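Local coordinates for lombricine kinase (Urechis caupo, PDB 3JPZ), which catalyses the reversible transfer of a phosphate group between ATP and the guanidino compound lombricine, as a member of the phosphagen kinase family, at residues 284-298 / 347-360. Residues are numbered along the deposited sequence; the frame is centred on the assembly and turned at random.
Sequences VQLHQLSKHPKFEDI and LIDMEQALEAGKSI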
ATOM      1  N   VAL A 284     -18.108 -13.196  27.451  1.00 11.22           N
ATOM      2  CA  VAL A 284     -18.708 -14.115  28.409  1.00 10.86           C
ATOM      3  C   VAL A 284     -17.662 -14.980  29.097  1.00 11.89           C
ATOM      4  O   VAL A 284     -16.783 -15.560  28.456  1.00 11.78           O
ATOM      5  CB  VAL A 284     -19.800 -14.994  27.748  1.00 10.43           C
ATOM      6  CG1 VAL A 284     -19.253 -15.714  26.534  1.00 10.48           C
ATOM      7  CG2 VAL A 284     -20.382 -15.974  28.766  1.00 13.71           C
ATOM      8  N   GLN A 285     -17.771 -15.052  30.419  1.00 10.76           N
ATOM      9  CA  GLN A 285     -16.833 -15.806  31.230  1.00 11.36           C
ATOM     10  C   GLN A 285     -17.211 -17.284  31.283  1.00 13.78           C
ATOM     11  O   GLN A 285     -18.337 -17.637  31.632  1.00 21.07           O
ATOM     12  CB  GLN A 285     -16.800 -15.219  32.636  1.00 10.90           C
ATOM     13  CG  GLN A 285     -15.626 -15.678  33.482  1.00 11.56           C
ATOM     14  CD  GLN A 285     -15.479 -14.857  34.738  1.00 19.51           C
ATOM     15  OE1 GLN A 285     -14.375 -14.457  35.105  1.00 20.60           O
ATOM     16  NE2 GLN A 285     -16.596 -14.584  35.397  1.00 12.57           N
ATOM     17  N   LEU A 286     -16.249 -18.141  30.952  1.00 15.10           N
ATOM     18  CA  LEU A 286     -16.468 -19.571  30.870  1.00 16.16           C
ATOM     19  C   LEU A 286     -15.307 -20.318  31.512  1.00 11.48           C
ATOM     20  O   LEU A 286     -14.523 -20.966  30.830  1.00 12.70           O
ATOM     21  CB  LEU A 286     -16.579 -19.987  29.405  1.00 11.19           C
ATOM     22  CG  LEU A 286     -17.678 -19.296  28.597  1.00 11.21           C
ATOM     23  CD1 LEU A 286     -17.530 -19.618  27.119  1.00 19.05           C
ATOM     24  CD2 LEU A 286     -19.046 -19.706  29.113  1.00 15.00           C
ATOM     25  N   HIS A 287     -15.201 -20.228  32.827  1.00 14.46           N
ATOM     26  CA  HIS A 287     -14.090 -20.855  33.529  1.00 19.95           C
ATOM     27  C   HIS A 287     -13.989 -22.337  33.196  1.00 12.01           C
ATOM     28  O   HIS A 287     -12.957 -22.814  32.746  1.00 19.49           O
ATOM     29  CB  HIS A 287     -14.238 -20.663  35.040  1.00 18.58           C
ATOM     30  CG  HIS A 287     -14.113 -19.237  35.482  1.00 14.84           C
ATOM     31  ND1 HIS A 287     -12.982 -18.483  35.256  1.00 18.45           N
ATOM     32  CD2 HIS A 287     -14.974 -18.432  36.150  1.00 11.42           C
ATOM     33  CE1 HIS A 287     -13.154 -17.272  35.757  1.00 11.83           C
ATOM     34  NE2 HIS A 287     -14.352 -17.218  36.309  1.00 11.51           N
ATOM     35  N   GLN A 288     -15.082 -23.055  33.390  1.00 14.09           N
ATOM     36  CA  GLN A 288     -15.072 -24.508  33.312  1.00 29.22           C
ATOM     37  C   GLN A 288     -15.171 -24.995  31.882  1.00 19.36           C
ATOM     38  O   GLN A 288     -14.500 -25.946  31.492  1.00 12.16           O
ATOM     39  CB  GLN A 288     -16.234 -25.074  34.129  1.00 28.48           C
ATOM     40  CG  GLN A 288     -16.112 -24.788  35.606  1.00 26.12           C
ATOM     41  CD  GLN A 288     -14.725 -25.097  36.116  1.00 28.78           C
ATOM     42  OE1 GLN A 288     -14.258 -26.232  36.022  1.00 37.25           O
ATOM     43  NE2 GLN A 288     -14.044 -24.081  36.644  1.00 43.42           N
ATOM     44  N   LEU A 289     -15.999 -24.326  31.095  1.00 11.52           N
ATOM     45  CA  LEU A 289     -16.370 -24.841  29.780  1.00 12.07           C
ATOM     46  C   LEU A 289     -15.197 -24.747  28.812  1.00 11.84           C
ATOM     47  O   LEU A 289     -15.046 -25.577  27.916  1.00 12.64           O
ATOM     48  CB  LEU A 289     -17.579 -24.082  29.235  1.00 16.25           C
ATOM     49  CG  LEU A 289     -18.167 -24.656  27.949  1.00 10.90           C
ATOM     50  CD1 LEU A 289     -18.583 -26.107  28.165  1.00 13.05           C
ATOM     51  CD2 LEU A 289     -19.337 -23.820  27.470  1.00 18.25           C
ATOM     52  N   SER A 290     -14.364 -23.734  29.010  1.00 21.38           N
ATOM     53  CA  SER A 290     -13.200 -23.524  28.166  1.00 24.34           C
ATOM     54  C   SER A 290     -12.124 -24.576  28.426  1.00 26.05           C
ATOM     55  O   SER A 290     -11.202 -24.739  27.630  1.00 26.70           O
ATOM     56  CB  SER A 290     -12.616 -22.143  28.417  1.00 30.93           C
ATOM     57  OG  SER A 290     -12.309 -21.968  29.785  1.00 23.32           O
ATOM     58  N   LYS A 291     -12.234 -25.271  29.551  1.00 21.64           N
ATOM     59  CA  LYS A 291     -11.332 -26.375  29.847  1.00 14.41           C
ATOM     60  C   LYS A 291     -11.937 -27.687  29.368  1.00 20.63           C
ATOM     61  O   LYS A 291     -11.288 -28.734  29.411  1.00 15.96           O
ATOM     62  CB  LYS A 291     -11.051 -26.460  31.346  1.00 25.46           C
ATOM     63  CG  LYS A 291     -10.672 -25.142  31.992  1.00 24.21           C
ATOM     64  CD  LYS A 291     -10.387 -25.319  33.486  1.00 31.17           C
ATOM     65  CE  LYS A 291     -10.526 -24.009  34.262  1.00 41.48           C
ATOM     66  NZ  LYS A 291      -9.922 -22.836  33.563  1.00 38.93           N
ATOM     67  N   HIS A 292     -13.186 -27.630  28.915  1.00 20.76           N
ATOM     68  CA  HIS A 292     -13.875 -28.828  28.453  1.00 17.75           C
ATOM     69  C   HIS A 292     -13.341 -29.257  27.087  1.00 20.14           C
ATOM     70  O   HIS A 292     -13.191 -28.428  26.187  1.00 15.90           O
ATOM     71  CB  HIS A 292     -15.385 -28.596  28.376  1.00 20.35           C
ATOM     72  CG  HIS A 292     -16.181 -29.860  28.250  1.00 14.34           C
ATOM     73  ND1 HIS A 292     -16.408 -30.478  27.040  1.00 15.00           N
ATOM     74  CD2 HIS A 292     -16.795 -30.626  29.185  1.00 11.89           C
ATOM     75  CE1 HIS A 292     -17.133 -31.568  27.233  1.00 18.79           C
ATOM     76  NE2 HIS A 292     -17.379 -31.682  28.526  1.00 15.45           N
ATOM     77  N   PRO A 293     -13.056 -30.561  26.932  1.00 19.44           N
ATOM     78  CA  PRO A 293     -12.525 -31.143  25.692  1.00 18.96           C
ATOM     79  C   PRO A 293     -13.361 -30.830  24.450  1.00 21.86           C
ATOM     80  O   PRO A 293     -12.805 -30.805  23.356  1.00 18.65           O
ATOM     81  CB  PRO A 293     -12.551 -32.647  25.969  1.00 24.40           C
ATOM     82  CG  PRO A 293     -12.493 -32.764  27.446  1.00 36.24           C
ATOM     83  CD  PRO A 293     -13.205 -31.569  27.997  1.00 35.92           C
ATOM     84  N   LYS A 294     -14.660 -30.587  24.614  1.00 15.24           N
ATOM     85  CA  LYS A 294     -15.541 -30.356  23.476  1.00 13.00           C
ATOM     86  C   LYS A 294     -15.881 -28.874  23.326  1.00 14.98           C
ATOM     87  O   LYS A 294     -16.835 -28.506  22.648  1.00 17.21           O
ATOM     88  CB  LYS A 294     -16.827 -31.172  23.627  1.00 13.05           C
ATOM     89  CG  LYS A 294     -16.588 -32.677  23.805  1.00 18.65           C
ATOM     90  CD  LYS A 294     -17.521 -33.502  22.920  1.00 38.07           C
ATOM     91  CE  LYS A 294     -17.924 -34.825  23.567  1.00 47.41           C
ATOM     92  NZ  LYS A 294     -16.823 -35.830  23.598  1.00 53.01           N
ATOM     93  N   PHE A 295     -15.077 -28.028  23.948  1.00 19.43           N
ATOM     94  CA  PHE A 295     -15.339 -26.595  23.976  1.00 25.27           C
ATOM     95  C   PHE A 295     -15.404 -26.039  22.559  1.00 13.09           C
ATOM     96  O   PHE A 295     -16.364 -25.368  22.187  1.00 17.91           O
ATOM     97  CB  PHE A 295     -14.251 -25.898  24.802  1.00 17.29           C
ATOM     98  CG  PHE A 295     -14.346 -24.394  24.816  1.00 16.12           C
ATOM     99  CD1 PHE A 295     -15.556 -23.753  25.036  1.00 13.26           C
ATOM    100  CD2 PHE A 295     -13.204 -23.623  24.650  1.00 19.06           C
ATOM    101  CE1 PHE A 295     -15.630 -22.379  25.063  1.00 21.41           C
ATOM    102  CE2 PHE A 295     -13.271 -22.240  24.685  1.00 21.99           C
ATOM    103  CZ  PHE A 295     -14.478 -21.617  24.894  1.00 20.85           C
ATOM    104  N   GLU A 296     -14.377 -26.340  21.770  1.00 14.68           N
ATOM    105  CA  GLU A 296     -14.270 -25.847  20.402  1.00 22.22           C
ATOM    106  C   GLU A 296     -15.396 -26.395  19.548  1.00 16.53           C
ATOM    107  O   GLU A 296     -15.986 -25.693  18.725  1.00 12.36           O
ATOM    108  CB  GLU A 296     -12.945 -26.292  19.796  1.00 20.04           C
ATOM    109  CG  GLU A 296     -12.346 -25.279  18.882  1.00 25.94           C
ATOM    110  CD  GLU A 296     -12.039 -24.004  19.612  1.00 16.98           C
ATOM    111  OE1 GLU A 296     -11.371 -24.077  20.666  1.00 18.36           O
ATOM    112  OE2 GLU A 296     -12.491 -22.941  19.146  1.00 31.73           O
ATOM    113  N   ASP A 297     -15.666 -27.675  19.743  1.00 13.05           N
ATOM    114  CA  ASP A 297     -16.748 -28.347  19.049  1.00 12.53           C
ATOM    115  C   ASP A 297     -18.039 -27.567  19.279  1.00 13.39           C
ATOM    116  O   ASP A 297     -18.801 -27.324  18.353  1.00 12.88           O
ATOM    117  CB  ASP A 297     -16.945 -29.779  19.573  1.00 14.15           C
ATOM    118  CG  ASP A 297     -15.632 -30.489  19.919  1.00 40.14           C
ATOM    119  OD1 ASP A 297     -14.697 -29.861  20.469  1.00 32.58           O
ATOM    120  OD2 ASP A 297     -15.553 -31.708  19.664  1.00 46.60           O
ATOM    121  N   ILE A 298     -18.263 -27.180  20.531  1.00 13.59           N
ATOM    122  CA  ILE A 298     -19.521 -26.586  20.959  1.00 14.98           C
ATOM    123  C   ILE A 298     -19.742 -25.235  20.295  1.00 13.66           C
ATOM    124  O   ILE A 298     -20.824 -24.938  19.789  1.00 11.75           O
ATOM    125  CB  ILE A 298     -19.538 -26.425  22.489  1.00 16.92           C
ATOM    126  CG1 ILE A 298     -19.720 -27.799  23.147  1.00 18.76           C
ATOM    127  CG2 ILE A 298     -20.638 -25.467  22.915  1.00 18.33           C
ATOM    128  CD1 ILE A 298     -19.137 -27.913  24.537  1.00 13.13           C
ATOM    129  N   LEU A 347     -24.047 -21.931  26.265  1.00 12.85           N
ATOM    130  CA  LEU A 347     -22.710 -21.892  26.825  1.00 12.50           C
ATOM    131  C   LEU A 347     -22.799 -21.742  28.335  1.00 19.37           C
ATOM    132  O   LEU A 347     -22.131 -22.456  29.083  1.00 13.02           O
ATOM    133  CB  LEU A 347     -21.912 -20.742  26.217  1.00 12.13           C
ATOM    134  CG  LEU A 347     -21.585 -20.914  24.733  1.00 12.18           C
ATOM    135  CD1 LEU A 347     -21.131 -19.604  24.095  1.00 12.57           C
ATOM    136  CD2 LEU A 347     -20.548 -22.001  24.536  1.00 17.28           C
ATOM    137  N   ILE A 348     -23.643 -20.817  28.777  1.00 12.51           N
ATOM    138  CA  ILE A 348     -23.855 -20.580  30.201  1.00 13.13           C
ATOM    139  C   ILE A 348     -24.481 -21.791  30.897  1.00 12.20           C
ATOM    140  O   ILE A 348     -24.068 -22.145  31.991  1.00 13.34           O
ATOM    141  CB  ILE A 348     -24.747 -19.341  30.429  1.00 13.07           C
ATOM    142  CG1 ILE A 348     -23.998 -18.068  30.026  1.00 11.81           C
ATOM    143  CG2 ILE A 348     -25.173 -19.250  31.886  1.00 13.24           C
ATOM    144  CD1 ILE A 348     -24.902 -16.869  29.828  1.00 11.62           C
ATOM    145  N   ASP A 349     -25.471 -22.419  30.261  1.00 12.44           N
ATOM    146  CA  ASP A 349     -26.084 -23.632  30.801  1.00 14.94           C
ATOM    147  C   ASP A 349     -25.009 -24.689  31.071  1.00 17.87           C
ATOM    148  O   ASP A 349     -25.023 -25.371  32.090  1.00 14.01           O
ATOM    149  CB  ASP A 349     -27.122 -24.210  29.831  1.00 12.62           C
ATOM    150  CG  ASP A 349     -28.364 -23.351  29.709  1.00 14.58           C
ATOM    151  OD1 ASP A 349     -28.538 -22.426  30.525  1.00 23.17           O
ATOM    152  OD2 ASP A 349     -29.173 -23.612  28.794  1.00 25.92           O
ATOM    153  N   MET A 350     -24.066 -24.813  30.152  1.00 12.78           N
ATOM    154  CA  MET A 350     -23.016 -25.819  30.293  1.00 13.54           C
ATOM    155  C   MET A 350     -22.042 -25.389  31.370  1.00 13.51           C
ATOM    156  O   MET A 350     -21.547 -26.214  32.138  1.00 13.47           O
ATOM    157  CB  MET A 350     -22.269 -26.003  28.980  1.00 13.73           C
ATOM    158  CG  MET A 350     -23.117 -26.524  27.849  1.00 26.02           C
ATOM    159  SD  MET A 350     -22.193 -26.478  26.305  1.00 24.22           S
ATOM    160  CE  MET A 350     -23.297 -27.365  25.224  1.00 32.58           C
ATOM    161  N   GLU A 351     -21.761 -24.090  31.422  1.00 13.04           N
ATOM    162  CA  GLU A 351     -20.848 -23.568  32.423  1.00 12.61           C
ATOM    163  C   GLU A 351     -21.392 -23.900  33.808  1.00 21.45           C
ATOM    164  O   GLU A 351     -20.675 -24.431  34.649  1.00 19.89           O
ATOM    165  CB  GLU A 351     -20.668 -22.056  32.264  1.00 12.78           C
ATOM    166  CG  GLU A 351     -19.663 -21.442  33.214  1.00 13.54           C
ATOM    167  CD  GLU A 351     -18.280 -22.066  33.110  1.00 16.50           C
ATOM    168  OE1 GLU A 351     -17.813 -22.366  31.988  1.00 12.79           O
ATOM    169  OE2 GLU A 351     -17.648 -22.238  34.165  1.00 19.53           O
ATOM    170  N   GLN A 352     -22.674 -23.618  34.025  1.00 12.81           N
ATOM    171  CA  GLN A 352     -23.288 -23.808  35.336  1.00 12.57           C
ATOM    172  C   GLN A 352     -23.321 -25.285  35.687  1.00 16.24           C
ATOM    173  O   GLN A 352     -23.034 -25.665  36.823  1.00 13.79           O
ATOM    174  CB  GLN A 352     -24.694 -23.201  35.367  1.00 12.74           C
ATOM    175  CG  GLN A 352     -24.670 -21.697  35.191  1.00 12.25           C
ATOM    176  CD  GLN A 352     -26.035 -21.078  34.944  1.00 17.92           C
ATOM    177  OE1 GLN A 352     -26.898 -21.646  34.265  1.00 13.15           O
ATOM    178  NE2 GLN A 352     -26.227 -19.887  35.477  1.00 17.47           N
ATOM    179  N   ALA A 353     -23.660 -26.111  34.702  1.00 17.40           N
ATOM    180  CA  ALA A 353     -23.642 -27.555  34.865  1.00 13.43           C
ATOM    181  C   ALA A 353     -22.299 -28.037  35.397  1.00 13.36           C
ATOM    182  O   ALA A 353     -22.251 -28.844  36.320  1.00 16.06           O
ATOM    183  CB  ALA A 353     -23.950 -28.234  33.547  1.00 13.92           C
ATOM    184  N   LEU A 354     -21.216 -27.543  34.799  1.00 15.66           N
ATOM    185  CA  LEU A 354     -19.862 -27.926  35.185  1.00 24.03           C
ATOM    186  C   LEU A 354     -19.487 -27.350  36.544  1.00 23.28           C
ATOM    187  O   LEU A 354     -18.747 -27.970  37.303  1.00 24.88           O
ATOM    188  CB  LEU A 354     -18.856 -27.440  34.140  1.00 15.34           C
ATOM    189  CG  LEU A 354     -18.998 -28.037  32.740  1.00 19.81           C
ATOM    190  CD1 LEU A 354     -18.167 -27.257  31.734  1.00 20.04           C
ATOM    191  CD2 LEU A 354     -18.596 -29.508  32.750  1.00 26.53           C
ATOM    192  N   GLU A 355     -19.981 -26.150  36.832  1.00 15.63           N
ATOM    193  CA  GLU A 355     -19.764 -25.519  38.128  1.00 21.49           C
ATOM    194  C   GLU A 355     -20.358 -26.392  39.224  1.00 25.14           C
ATOM    195  O   GLU A 355     -19.852 -26.425  40.346  1.00 37.22           O
ATOM    196  CB  GLU A 355     -20.414 -24.133  38.172  1.00 13.25           C
ATOM    197  CG  GLU A 355     -19.681 -23.070  37.384  1.00 20.20           C
ATOM    198  CD  GLU A 355     -20.457 -21.757  37.323  1.00 21.69           C
ATOM    199  OE1 GLU A 355     -21.662 -21.764  37.626  1.00 13.81           O
ATOM    200  OE2 GLU A 355     -19.864 -20.715  36.984  1.00 24.32           O
ATOM    201  N   ALA A 356     -21.434 -27.098  38.889  1.00 19.54           N
ATOM    202  CA  ALA A 356     -22.108 -27.971  39.840  1.00 28.84           C
ATOM    203  C   ALA A 356     -21.490 -29.365  39.849  1.00 28.17           C
ATOM    204  O   ALA A 356     -21.906 -30.226  40.615  1.00 31.44           O
ATOM    205  CB  ALA A 356     -23.585 -28.056  39.516  1.00 25.37           C
ATOM    206  N   GLY A 357     -20.500 -29.580  38.987  1.00 33.22           N
ATOM    207  CA  GLY A 357     -19.809 -30.854  38.911  1.00 31.50           C
ATOM    208  C   GLY A 357     -20.562 -31.889  38.097  1.00 24.66           C
ATOM    209  O   GLY A 357     -20.420 -33.088  38.328  1.00 30.91           O
ATOM    210  N   LYS A 358     -21.351 -31.430  37.131  1.00 20.81           N
ATOM    211  CA  LYS A 358     -22.200 -32.320  36.340  1.00 14.33           C
ATOM    212  C   LYS A 358     -21.642 -32.540  34.932  1.00 14.39           C
ATOM    213  O   LYS A 358     -20.781 -31.797  34.472  1.00 18.33           O
ATOM    214  CB  LYS A 358     -23.619 -31.754  36.239  1.00 39.88           C
ATOM    215  CG  LYS A 358     -24.399 -31.747  37.548  1.00 54.61           C
ATOM    216  CD  LYS A 358     -25.795 -31.161  37.352  1.00 63.38           C
ATOM    217  CE  LYS A 358     -26.603 -31.168  38.642  1.00 69.23           C
ATOM    218  NZ  LYS A 358     -27.931 -30.507  38.474  1.00 75.92           N
ATOM    219  N   SER A 359     -22.131 -33.576  34.260  1.00 31.51           N
ATOM    220  CA  SER A 359     -21.755 -33.842  32.877  1.00 26.56           C
ATOM    221  C   SER A 359     -22.591 -32.961  31.960  1.00 31.55           C
ATOM    222  O   SER A 359     -23.787 -32.798  32.181  1.00 34.76           O
ATOM    223  CB  SER A 359     -21.982 -35.318  32.540  1.00 33.35           C
ATOM    224  OG  SER A 359     -21.626 -35.601  31.196  1.00 37.05           O
ATOM    225  N   ILE A 360     -21.962 -32.378  30.944  1.00 29.83           N
ATOM    226  CA  ILE A 360     -22.690 -31.580  29.962  1.00 28.33           C
ATOM    227  C   ILE A 360     -22.948 -32.386  28.698  1.00 23.98           C
ATOM    228  O   ILE A 360     -23.293 -31.829  27.660  1.00 20.54           O
ATOM    229  CB  ILE A 360     -21.918 -30.310  29.551  1.00 21.29           C
ATOM    230  CG1 ILE A 360     -20.589 -30.684  28.893  1.00 13.89           C
ATOM    231  CG2 ILE A 360     -21.693 -29.411  30.743  1.00 19.74           C
ATOM    232  CD1 ILE A 360     -20.029 -29.585  28.004  1.00 27.02           C
TER
HETATM  233  O   HOH W   1     -19.200 -33.694  30.209  1.00 20.84           O
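Leu289 and Glu351 bring the two backbones closest, their CA atoms 5.4 Å apart, where the 3-10 turn 289-291 that follows strand 279-285 meets the last turns of helix 333-355. Here a buried carboxylate illustrates how a loop can be held through its peptide N-H groups. With CG anti to the backbone N (chi1 -176°) and a bend at chi2, Glu351 brings its carboxylate up to the backbone N-H groups at the start of the turn. Its OE2 accepts from Gln288 N at 2.8 Å through the syn lone pair, and OE1 takes Leu289 N on the syn side, 21° out of the carboxylate plane. One bond to each oxygen, from successive amides, grips the acid and limits its rotation.

Beside this polar clasp Leu289 forks: CD2 meets Leu347 CD2 at 3.7 Å, while CD1 reaches Met350 CB, Leu354 CD1 and Ile360 CD1. Ile298, from helix 295-301, adds CD1, which rests on Met350 SD (3.8 Å). Ile360 sets its CD1 almost centrally over one face of the His292 ring, a CH-pi contact 3.5 Å from the centroid; the neighbouring Pro293 lays CD over the opposite face, toward the rim. In the ring plane a water bridges NE2 and Ile360 N, while Lys294 N donates to ND1 from 25° out of that plane.

Within the C-terminal catalytic domain of this family, helix 333-355 packs against a face of the eight-stranded antiparallel sheet: Leu347 also touches Ile323 and Leu304, and Ile348 touches Val113.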